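Local coordinates for protein mannitol dehydrogenase (Pseudomonas fluorescens, PDB 1LJ8) that probably interconverts mannitol and fructose as an NAD-dependent long-chain dehydrogenase, here with the dinucleotide bound, at residues Phe37-Gln42 against Gly100-Met105; Glu292-Gly297 against Ala344-Ile349; Leu405-Trp410 against Glu453-Ala458. All coordinates share one frame; numbering follows the deposited sequence.

Interaction 1 lies in the Rossmann-type domain, where the short helix 36-40 packs against strand 96-107 of the seven-stranded mixed sheet and carries the phenylalanine that faces the nicotinamide. Interactions 2 and 3 come later in the chain, one after the other, and both belong to the helix-rich C-terminal region. Interaction 2 sets the long helix 289-313 against the loop before helix 351-362; its centre is about 27 Å from that of interaction 1. Interaction 3 joins helices 401-413 and 452-455, its centre about 34 Å from that of interaction 1, on the opposite side of the chain's centre. The series thus runs from the cofactor site, through a surface contact some way from the NAD, into the helical interior.

Interaction 1 of 3, residues Phe37-Gln42 against Gly100-Met105; sequences FHRAHQ and GSISDM. With NAD (nicotinamide-adenine-dinucleotide), chain B.
Ile102 pushes the methyl CD1 from strand 96-107 against His38 and Arg39 on helix 36-40. CD1 arrives at the edge of the imidazole, 3.9 Å from His38 CD2 and as near to NE2, while the CG methylene of Arg39 passes at 4.1 Å from the same CD1. The extended Ile102 chain (chi2 177°) carries CD1 out to the helix. Ile60 of the neighbouring strand touches both His38 and Ile102, and His31 stacks on the imidazole.

The polar bonds run along the helical side. His38 ND1 donates to Gln42 OE1 over 2.9 Å; the oxygen lies in the imidazole plane, although the donor stands well above the carbonyl plane of the amide. From the other end of that amide, Gln42 NE2 gives a nearly straight bond of 3.0 Å to His41 ND1, and His41 NE2 is bonded to Gln263 O. Gripped at both ends, the amide is fixed against flipping. The Arg39 guanidinium is taken up by backbone carbonyls, NH1 by Trp254 O and NE by Gly35 O.

The cofactor occupies a further side of the helix. Phe37 N donates to NAD O2N at 2.9 Å, with Gly36 N also bonding the dinucleotide. The nicotinamide spreads over one face of the Phe37 ring, with NAD C5N above the ring centre, and His41 CB lies against the opposite face.

His38 NE2 finds no partner anywhere in the model and is buried beside a methyl. The ND1 proton used on Gln42 would probably leave NE2 bare in a neutral imidazole, and a second proton there would probably be costly; the phosphate oxygen O2N meets the backbone N-H of Phe37 near the helix start, a setting likely to ease its negative charge.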
loop_
_atom_site.group_PDB
_atom_site.type_symbol
_atom_site.label_atom_id
_atom_site.label_comp_id
_atom_site.label_asym_id
_atom_site.label_seq_id
_atom_site.Cartn_x
_atom_site.Cartn_y
_atom_site.Cartn_z
ATOM N N PHE A 37 1.673 -0.087 7.452
ATOM C CA PHE A 37 0.606 -1.049 7.162
ATOM C C PHE A 37 0.885 -2.469 7.600
ATOM O O PHE A 37 0.023 -3.141 8.168
ATOM C CB PHE A 37 0.251 -1.043 5.660
ATOM C CG PHE A 37 -0.940 -1.891 5.343
ATOM C CD1 PHE A 37 -2.199 -1.607 5.911
ATOM C CD2 PHE A 37 -0.802 -3.002 4.543
ATOM C CE1 PHE A 37 -3.303 -2.467 5.654
ATOM C CE2 PHE A 37 -1.874 -3.865 4.271
ATOM C CZ PHE A 37 -3.134 -3.601 4.830
ATOM N N HIS A 38 2.098 -2.940 7.365
ATOM C CA HIS A 38 2.408 -4.298 7.803
ATOM C C HIS A 38 2.154 -4.447 9.295
ATOM O O HIS A 38 1.589 -5.437 9.761
ATOM C CB HIS A 38 3.906 -4.630 7.563
ATOM C CG HIS A 38 4.339 -5.872 8.274
ATOM N ND1 HIS A 38 3.896 -7.125 7.894
ATOM C CD2 HIS A 38 5.099 -6.051 9.384
ATOM C CE1 HIS A 38 4.364 -8.022 8.750
ATOM N NE2 HIS A 38 5.093 -7.398 9.663
ATOM N N ARG A 39 2.581 -3.444 10.050
ATOM C CA ARG A 39 2.452 -3.504 11.494
ATOM C C ARG A 39 1.019 -3.393 11.995
ATOM O O ARG A 39 0.664 -4.019 13.012
ATOM C CB ARG A 39 3.308 -2.373 12.134
ATOM C CG ARG A 39 4.820 -2.559 11.774
ATOM C CD ARG A 39 5.664 -1.668 12.695
ATOM N NE ARG A 39 5.374 -0.251 12.426
ATOM C CZ ARG A 39 5.502 0.720 13.338
ATOM N NH1 ARG A 39 5.916 0.415 14.573
ATOM N NH2 ARG A 39 5.198 1.996 13.014
ATOM N N ALA A 40 0.212 -2.593 11.311
ATOM C CA ALA A 40 -1.191 -2.395 11.739
ATOM C C ALA A 40 -2.116 -3.500 11.264
ATOM O O ALA A 40 -3.269 -3.595 11.748
ATOM C CB ALA A 40 -1.716 -1.055 11.165
ATOM N N HIS A 41 -1.628 -4.323 10.348
ATOM C CA HIS A 41 -2.479 -5.331 9.715
ATOM C C HIS A 41 -1.944 -6.739 9.883
ATOM O O HIS A 41 -2.405 -7.445 10.762
ATOM C CB HIS A 41 -2.649 -4.923 8.228
ATOM C CG HIS A 41 -3.640 -5.747 7.463
ATOM N ND1 HIS A 41 -3.269 -6.857 6.741
ATOM C CD2 HIS A 41 -4.988 -5.614 7.309
ATOM C CE1 HIS A 41 -4.347 -7.384 6.168
ATOM N NE2 HIS A 41 -5.403 -6.651 6.507
ATOM N N GLN A 42 -0.961 -7.167 9.095
ATOM C CA GLN A 42 -0.477 -8.542 9.292
ATOM C C GLN A 42 0.130 -8.797 10.669
ATOM O O GLN A 42 -0.128 -9.854 11.282
ATOM C CB GLN A 42 0.588 -8.929 8.239
ATOM C CG GLN A 42 0.113 -8.783 6.769
ATOM C CD GLN A 42 0.543 -7.445 6.193
ATOM O OE1 GLN A 42 1.745 -7.197 6.020
ATOM N NE2 GLN A 42 -0.427 -6.565 5.912
ATOM N N GLY A 100 3.673 -7.734 19.963
ATOM C CA GLY A 100 4.924 -8.465 20.122
ATOM C C GLY A 100 5.214 -9.506 19.060
ATOM O O GLY A 100 6.130 -10.322 19.227
ATOM N N SER A 101 4.479 -9.463 17.944
ATOM C CA SER A 101 4.668 -10.476 16.894
ATOM C C SER A 101 5.868 -10.308 15.960
ATOM O O SER A 101 6.151 -11.205 15.174
ATOM C CB SER A 101 3.376 -10.560 16.081
ATOM O OG SER A 101 3.085 -9.264 15.589
ATOM N N ILE A 102 6.575 -9.167 16.045
ATOM C CA ILE A 102 7.780 -8.983 15.225
ATOM C C ILE A 102 8.924 -9.172 16.241
ATOM O O ILE A 102 8.968 -8.489 17.282
ATOM C CB ILE A 102 7.849 -7.580 14.610
ATOM C CG1 ILE A 102 6.717 -7.421 13.585
ATOM C CG2 ILE A 102 9.251 -7.350 13.910
ATOM C CD1 ILE A 102 6.649 -6.007 12.945
ATOM N N SER A 103 9.824 -10.108 15.926
ATOM C CA SER A 103 10.948 -10.419 16.824
ATOM C C SER A 103 12.323 -9.953 16.351
ATOM O O SER A 103 13.284 -9.991 17.134
ATOM C CB SER A 103 10.972 -11.927 17.114
ATOM O OG SER A 103 11.017 -12.700 15.931
ATOM N N ASP A 104 12.444 -9.497 15.108
ATOM C CA ASP A 104 13.750 -9.010 14.627
ATOM C C ASP A 104 13.485 -8.302 13.312
ATOM O O ASP A 104 12.372 -8.358 12.796
ATOM C CB ASP A 104 14.683 -10.199 14.350
ATOM C CG ASP A 104 16.175 -9.812 14.320
ATOM O OD1 ASP A 104 17.000 -10.740 14.130
ATOM O OD2 ASP A 104 16.528 -8.610 14.498
HETATM N N MSE A 105 14.521 -7.671 12.748
HETATM C CA MSE A 105 14.419 -7.026 11.439
HETATM C C MSE A 105 15.858 -6.971 10.902
HETATM O O MSE A 105 16.740 -6.444 11.589
HETATM C CB MSE A 105 13.857 -5.623 11.568
HETATM C CG MSE A 105 13.760 -4.926 10.214
HETATM SE SE MSE A 105 12.795 -3.302 10.352
HETATM C CE MSE A 105 13.192 -2.582 8.536
HETATM P PA NAD B . 5.527 3.037 4.538
HETATM O O1A NAD B . 6.014 4.187 3.820
HETATM O O2A NAD B . 5.326 3.025 6.015
HETATM O O5B NAD B . 6.463 1.775 4.256
HETATM C C5B NAD B . 6.746 1.377 2.879
HETATM C C4B NAD B . 7.771 0.250 3.118
HETATM O O4B NAD B . 8.117 -0.297 1.778
HETATM C C3B NAD B . 9.174 0.699 3.660
HETATM O O3B NAD B . 9.637 -0.368 4.508
HETATM C C2B NAD B . 10.004 0.868 2.379
HETATM O O2B NAD B . 11.406 0.782 2.606
HETATM C C1B NAD B . 9.524 -0.323 1.571
HETATM N N9A NAD B . 9.751 -0.244 0.163
HETATM C C8A NAD B . 9.496 0.762 -0.748
HETATM N N7A NAD B . 9.818 0.422 -1.976
HETATM C C5A NAD B . 10.306 -0.870 -1.851
HETATM C C6A NAD B . 10.779 -1.736 -2.843
HETATM N N6A NAD B . 10.836 -1.471 -4.149
HETATM N N1A NAD B . 11.233 -2.986 -2.448
HETATM C C2A NAD B . 11.210 -3.377 -1.110
HETATM N N3A NAD B . 10.724 -2.543 -0.110
HETATM C C4A NAD B . 10.285 -1.289 -0.546
HETATM O O3 NAD B . 4.174 2.628 3.815
HETATM P PN NAD B . 2.881 1.835 4.346
HETATM O O1N NAD B . 1.891 2.804 4.826
HETATM O O2N NAD B . 3.353 0.816 5.288
HETATM O O5D NAD B . 2.291 1.223 3.018
HETATM C C5D NAD B . 3.061 0.225 2.361
HETATM C C4D NAD B . 2.144 -0.431 1.425
HETATM O O4D NAD B . 1.131 -1.240 2.058
HETATM C C3D NAD B . 1.373 0.461 0.386
HETATM O O3D NAD B . 2.208 0.894 -0.683
HETATM C C2D NAD B . 0.183 -0.397 0.004
HETATM O O2D NAD B . 0.488 -1.250 -1.091
HETATM C C1D NAD B . -0.111 -1.190 1.303
HETATM N N1N NAD B . -1.206 -0.635 2.122
HETATM C C2N NAD B . -1.115 0.522 2.917
HETATM C C3N NAD B . -2.252 0.960 3.546
HETATM C C7N NAD B . -2.178 2.247 4.389
HETATM O O7N NAD B . -3.254 2.729 4.773
HETATM N N7N NAD B . -1.031 2.849 4.622
HETATM C C4N NAD B . -3.540 0.252 3.380
HETATM C C5N NAD B . -3.568 -0.937 2.591
HETATM C C6N NAD B . -2.394 -1.409 1.938
#

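Interaction 2 of 3, residues Glu292-Gly297 against Ala344-Ile349; sequences EEMKIG and APVPGI
Glu293 OE1 takes a short hydrogen bond of 2.6 Å from a water, and that water accepts one from Ala344 N at 2.9 Å, so helix and loop are tied through a single bridging molecule. The other carboxylate oxygen, OE2, is hydrogen-bonded to His194 NE2, which leaves the Glu293 carboxylate held at both oxygens. Beside the bridge, the Ala344 methyl CB comes within 3.9 Å of Glu293 OE1.

Met294, present as selenomethionine, makes the apolar half of the contact. Its CB meets Val346 CG1 at 4.2 Å, and farther out SE lies against Ile349 CG2 at 3.9 Å. With CG anti to the backbone N (chi1 175°) the chain reaches out to Ile349, and the bent last torsion turns its terminal methyl CE back from the loop; Leu351, Tyr354 and Met228 pack round it.

Val346 and Ile349 are brought to the same side by a type II turn closed by Ile349 N to Val346 O, 3.1 Å, with Pro347 and Gly348 at its corners; at its backbone angles Gly348 could hardly be another residue. It is a classic Pro-Gly type II turn, packed on the long helix 289-313 of the predominantly helical C-terminal region.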
loop_
_atom_site.group_PDB
_atom_site.type_symbol
_atom_site.label_atom_id
_atom_site.label_comp_id
_atom_site.label_asym_id
_atom_site.label_seq_id
_atom_site.Cartn_x
_atom_site.Cartn_y
_atom_site.Cartn_z
ATOM N N GLU A 292 -10.971 -7.434 -4.052
ATOM C CA GLU A 292 -9.803 -6.532 -4.130
ATOM C C GLU A 292 -10.041 -5.512 -5.258
ATOM O O GLU A 292 -9.678 -4.341 -5.130
ATOM C CB GLU A 292 -8.501 -7.326 -4.370
ATOM C CG GLU A 292 -7.207 -6.432 -4.381
ATOM C CD GLU A 292 -6.934 -5.622 -3.073
ATOM O OE1 GLU A 292 -5.842 -4.986 -2.979
ATOM O OE2 GLU A 292 -7.764 -5.605 -2.133
ATOM N N GLU A 293 -10.655 -5.932 -6.369
ATOM C CA GLU A 293 -10.934 -4.973 -7.466
ATOM C C GLU A 293 -11.843 -3.863 -6.946
ATOM O O GLU A 293 -11.652 -2.670 -7.265
ATOM C CB GLU A 293 -11.628 -5.682 -8.657
ATOM C CG GLU A 293 -10.666 -6.517 -9.478
ATOM C CD GLU A 293 -11.362 -7.530 -10.390
ATOM O OE1 GLU A 293 -12.606 -7.445 -10.535
ATOM O OE2 GLU A 293 -10.643 -8.405 -10.948
HETATM N N MSE A 294 -12.845 -4.275 -6.179
HETATM C CA MSE A 294 -13.805 -3.365 -5.565
HETATM C C MSE A 294 -13.157 -2.342 -4.625
HETATM O O MSE A 294 -13.421 -1.121 -4.681
HETATM C CB MSE A 294 -14.828 -4.154 -4.736
HETATM C CG MSE A 294 -15.775 -3.271 -3.968
HETATM SE SE MSE A 294 -16.707 -4.323 -2.541
HETATM C CE MSE A 294 -15.271 -4.448 -1.242
ATOM N N LYS A 295 -12.312 -2.836 -3.736
ATOM C CA LYS A 295 -11.674 -1.928 -2.788
ATOM C C LYS A 295 -10.708 -0.984 -3.484
ATOM O O LYS A 295 -10.656 0.222 -3.190
ATOM C CB LYS A 295 -10.933 -2.752 -1.740
ATOM C CG LYS A 295 -10.225 -1.846 -0.728
ATOM C CD LYS A 295 -8.784 -2.110 -0.702
ATOM C CE LYS A 295 -8.089 -1.261 0.377
ATOM N NZ LYS A 295 -6.752 -0.801 -0.152
ATOM N N ILE A 296 -9.915 -1.520 -4.404
ATOM C CA ILE A 296 -8.955 -0.669 -5.118
ATOM C C ILE A 296 -9.710 0.399 -5.951
ATOM O O ILE A 296 -9.352 1.591 -5.955
ATOM C CB ILE A 296 -8.068 -1.502 -6.075
ATOM C CG1 ILE A 296 -7.146 -2.461 -5.269
ATOM C CG2 ILE A 296 -7.228 -0.545 -6.947
ATOM C CD1 ILE A 296 -6.087 -1.734 -4.475
ATOM N N GLY A 297 -10.769 -0.016 -6.646
ATOM C CA GLY A 297 -11.495 0.933 -7.494
ATOM C C GLY A 297 -12.216 2.039 -6.752
ATOM O O GLY A 297 -12.209 3.217 -7.146
ATOM N N ALA A 344 -17.127 -6.162 -10.986
ATOM C CA ALA A 344 -17.548 -7.554 -11.061
ATOM C C ALA A 344 -18.386 -7.789 -9.819
ATOM O O ALA A 344 -18.301 -7.057 -8.822
ATOM C CB ALA A 344 -16.328 -8.479 -11.083
ATOM N N PRO A 345 -19.230 -8.820 -9.855
ATOM C CA PRO A 345 -20.087 -9.140 -8.719
ATOM C C PRO A 345 -19.258 -9.434 -7.469
ATOM O O PRO A 345 -18.173 -10.026 -7.557
ATOM C CB PRO A 345 -20.837 -10.404 -9.196
ATOM C CG PRO A 345 -20.913 -10.213 -10.702
ATOM C CD PRO A 345 -19.513 -9.683 -11.027
ATOM N N VAL A 346 -19.776 -9.010 -6.325
ATOM C CA VAL A 346 -19.112 -9.247 -5.043
ATOM C C VAL A 346 -20.075 -9.924 -4.072
ATOM O O VAL A 346 -20.751 -9.271 -3.289
ATOM C CB VAL A 346 -18.561 -7.955 -4.426
ATOM C CG1 VAL A 346 -17.228 -7.569 -5.167
ATOM C CG2 VAL A 346 -19.588 -6.797 -4.570
ATOM N N PRO A 347 -20.150 -11.266 -4.127
ATOM C CA PRO A 347 -21.067 -11.990 -3.217
ATOM C C PRO A 347 -20.958 -11.589 -1.741
ATOM O O PRO A 347 -19.859 -11.507 -1.191
ATOM C CB PRO A 347 -20.686 -13.459 -3.445
ATOM C CG PRO A 347 -20.319 -13.483 -4.917
ATOM C CD PRO A 347 -19.466 -12.202 -5.049
ATOM N N GLY A 348 -22.107 -11.323 -1.111
ATOM C CA GLY A 348 -22.126 -10.966 0.301
ATOM C C GLY A 348 -21.874 -9.502 0.617
ATOM O O GLY A 348 -21.765 -9.096 1.781
ATOM N N ILE A 349 -21.745 -8.690 -0.419
ATOM C CA ILE A 349 -21.501 -7.292 -0.186
ATOM C C ILE A 349 -22.549 -6.478 -0.891
ATOM O O ILE A 349 -22.861 -6.720 -2.059
ATOM C CB ILE A 349 -20.131 -6.822 -0.772
ATOM C CG1 ILE A 349 -19.000 -7.503 -0.046
ATOM C CG2 ILE A 349 -20.020 -5.283 -0.664
ATOM C CD1 ILE A 349 -18.862 -7.061 1.396
HETATM O O HOH W 1 -14.389 -5.505 -10.359
#

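Interaction 3 of 3, residues Leu405-Trp410 against Glu453-Ala458; sequences LVVAAW and EIFGTA
Helix 401-413 faces the short helix 452-455 with the CA atoms of Val407 and Phe455, the nearest pair, 9.6 Å apart, and Gly456 then takes the chain out of the helix with positive phi. The gap is bridged by side chains alone. Phe455 reaches across with its far end: CE2 touches Val407 CG1 at 3.6 Å, and CZ meets Trp410 CZ3 at the same 3.6 Å, the indole carbon lying at the edge of the phenyl ring and near its plane. Val407 and Trp410 sit one turn apart on their helix; Val407 CG1 and Trp410 CG both stand anti to the backbone N (chi1 -176° and -175°), which puts the methyl and the indole against the Phe455 ring.

Such interlocking of aliphatic and aromatic side chains joins helices in the interior of the helical C-terminal region here. Phe382 of helix 378-385 touches Val407, Trp410 and Ile454, and Val387 packs on Phe455.

Ile454 meets both aromatic rings: its CG2 stands 3.4 Å above the plane of the Phe455 ring, over the centre, and its CD1 approaches Trp410 CH2 at 4.2 Å, the two side chains meeting at a slant. Cutting Phe455 back to an alanine is likely to open a gap between the two helices, leaving Val407 CG1, the Trp410 six-membered ring and Ile454 CG2 without their common partner.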
loop_
_atom_site.group_PDB
_atom_site.type_symbol
_atom_site.label_atom_id
_atom_site.label_comp_id
_atom_site.label_asym_id
_atom_site.label_seq_id
_atom_site.Cartn_x
_atom_site.Cartn_y
_atom_site.Cartn_z
ATOM N N LEU A 405 -10.344 14.935 -14.235
ATOM C CA LEU A 405 -10.010 15.966 -13.239
ATOM C C LEU A 405 -8.973 15.424 -12.254
ATOM O O LEU A 405 -8.133 16.189 -11.789
ATOM C CB LEU A 405 -11.286 16.445 -12.479
ATOM C CG LEU A 405 -11.035 17.504 -11.382
ATOM C CD1 LEU A 405 -10.458 18.801 -12.050
ATOM C CD2 LEU A 405 -12.354 17.825 -10.634
ATOM N N VAL A 406 -9.026 14.125 -11.928
ATOM C CA VAL A 406 -8.020 13.562 -11.011
ATOM C C VAL A 406 -6.611 13.724 -11.615
ATOM O O VAL A 406 -5.637 14.080 -10.919
ATOM C CB VAL A 406 -8.263 12.053 -10.748
ATOM C CG1 VAL A 406 -7.234 11.558 -9.678
ATOM C CG2 VAL A 406 -9.701 11.801 -10.275
ATOM N N VAL A 407 -6.490 13.417 -12.913
ATOM C CA VAL A 407 -5.208 13.500 -13.614
ATOM C C VAL A 407 -4.762 14.975 -13.766
ATOM O O VAL A 407 -3.568 15.289 -13.650
ATOM C CB VAL A 407 -5.290 12.798 -15.022
ATOM C CG1 VAL A 407 -3.891 12.806 -15.737
ATOM C CG2 VAL A 407 -5.737 11.350 -14.840
ATOM N N ALA A 408 -5.715 15.861 -14.085
ATOM C CA ALA A 408 -5.424 17.275 -14.216
ATOM C C ALA A 408 -4.955 17.823 -12.835
ATOM O O ALA A 408 -4.017 18.667 -12.747
ATOM C CB ALA A 408 -6.714 18.024 -14.686
ATOM N N ALA A 409 -5.625 17.371 -11.774
ATOM C CA ALA A 409 -5.281 17.840 -10.405
ATOM C C ALA A 409 -3.841 17.425 -10.098
ATOM O O ALA A 409 -3.056 18.200 -9.539
ATOM C CB ALA A 409 -6.247 17.218 -9.358
ATOM N N TRP A 410 -3.504 16.178 -10.427
ATOM C CA TRP A 410 -2.122 15.710 -10.194
ATOM C C TRP A 410 -1.135 16.577 -10.993
ATOM O O TRP A 410 -0.073 16.968 -10.469
ATOM C CB TRP A 410 -1.957 14.237 -10.644
ATOM C CG TRP A 410 -0.602 13.662 -10.335
ATOM C CD1 TRP A 410 -0.012 13.604 -9.090
ATOM C CD2 TRP A 410 0.306 12.999 -11.241
ATOM N NE1 TRP A 410 1.196 12.927 -9.173
ATOM C CE2 TRP A 410 1.417 12.551 -10.469
ATOM C CE3 TRP A 410 0.286 12.735 -12.608
ATOM C CZ2 TRP A 410 2.502 11.853 -11.034
ATOM C CZ3 TRP A 410 1.373 12.034 -13.186
ATOM C CH2 TRP A 410 2.468 11.605 -12.384
ATOM N N GLU A 453 4.095 3.861 -18.954
ATOM C CA GLU A 453 4.048 3.043 -17.750
ATOM C C GLU A 453 3.189 3.678 -16.639
ATOM O O GLU A 453 3.011 3.074 -15.562
ATOM C CB GLU A 453 5.449 2.759 -17.203
ATOM C CG GLU A 453 6.189 4.016 -16.790
ATOM C CD GLU A 453 6.973 4.654 -17.934
ATOM O OE1 GLU A 453 6.569 4.535 -19.121
ATOM O OE2 GLU A 453 7.982 5.310 -17.606
ATOM N N ILE A 454 2.672 4.884 -16.896
ATOM C CA ILE A 454 1.777 5.511 -15.919
ATOM C C ILE A 454 0.364 5.509 -16.500
ATOM O O ILE A 454 -0.575 5.037 -15.853
ATOM C CB ILE A 454 2.150 7.007 -15.600
ATOM C CG1 ILE A 454 3.567 7.085 -15.009
ATOM C CG2 ILE A 454 1.126 7.625 -14.597
ATOM C CD1 ILE A 454 4.047 8.545 -14.724
ATOM N N PHE A 455 0.206 5.998 -17.733
ATOM C CA PHE A 455 -1.140 6.141 -18.280
ATOM C C PHE A 455 -1.629 5.200 -19.357
ATOM O O PHE A 455 -2.778 5.308 -19.777
ATOM C CB PHE A 455 -1.364 7.588 -18.774
ATOM C CG PHE A 455 -1.219 8.625 -17.678
ATOM C CD1 PHE A 455 -0.055 9.421 -17.590
ATOM C CD2 PHE A 455 -2.209 8.768 -16.708
ATOM C CE1 PHE A 455 0.108 10.339 -16.546
ATOM C CE2 PHE A 455 -2.051 9.697 -15.643
ATOM C CZ PHE A 455 -0.902 10.478 -15.562
ATOM N N GLY A 456 -0.775 4.300 -19.817
ATOM C CA GLY A 456 -1.227 3.367 -20.833
ATOM C C GLY A 456 -1.382 3.974 -22.203
ATOM O O GLY A 456 -0.923 5.091 -22.436
ATOM N N THR A 457 -2.038 3.249 -23.117
ATOM C CA THR A 457 -2.146 3.715 -24.499
ATOM C C THR A 457 -3.505 4.231 -24.956
ATOM O O THR A 457 -3.602 4.794 -26.044
ATOM C CB THR A 457 -1.710 2.603 -25.483
ATOM O OG1 THR A 457 -2.507 1.439 -25.260
ATOM C CG2 THR A 457 -0.233 2.255 -25.275
ATOM N N ALA A 458 -4.541 4.047 -24.154
ATOM C CA ALA A 458 -5.880 4.546 -24.509
ATOM C C ALA A 458 -5.977 6.044 -24.238
ATOM O O ALA A 458 -6.399 6.806 -25.106
ATOM C CB ALA A 458 -6.962 3.822 -23.715
#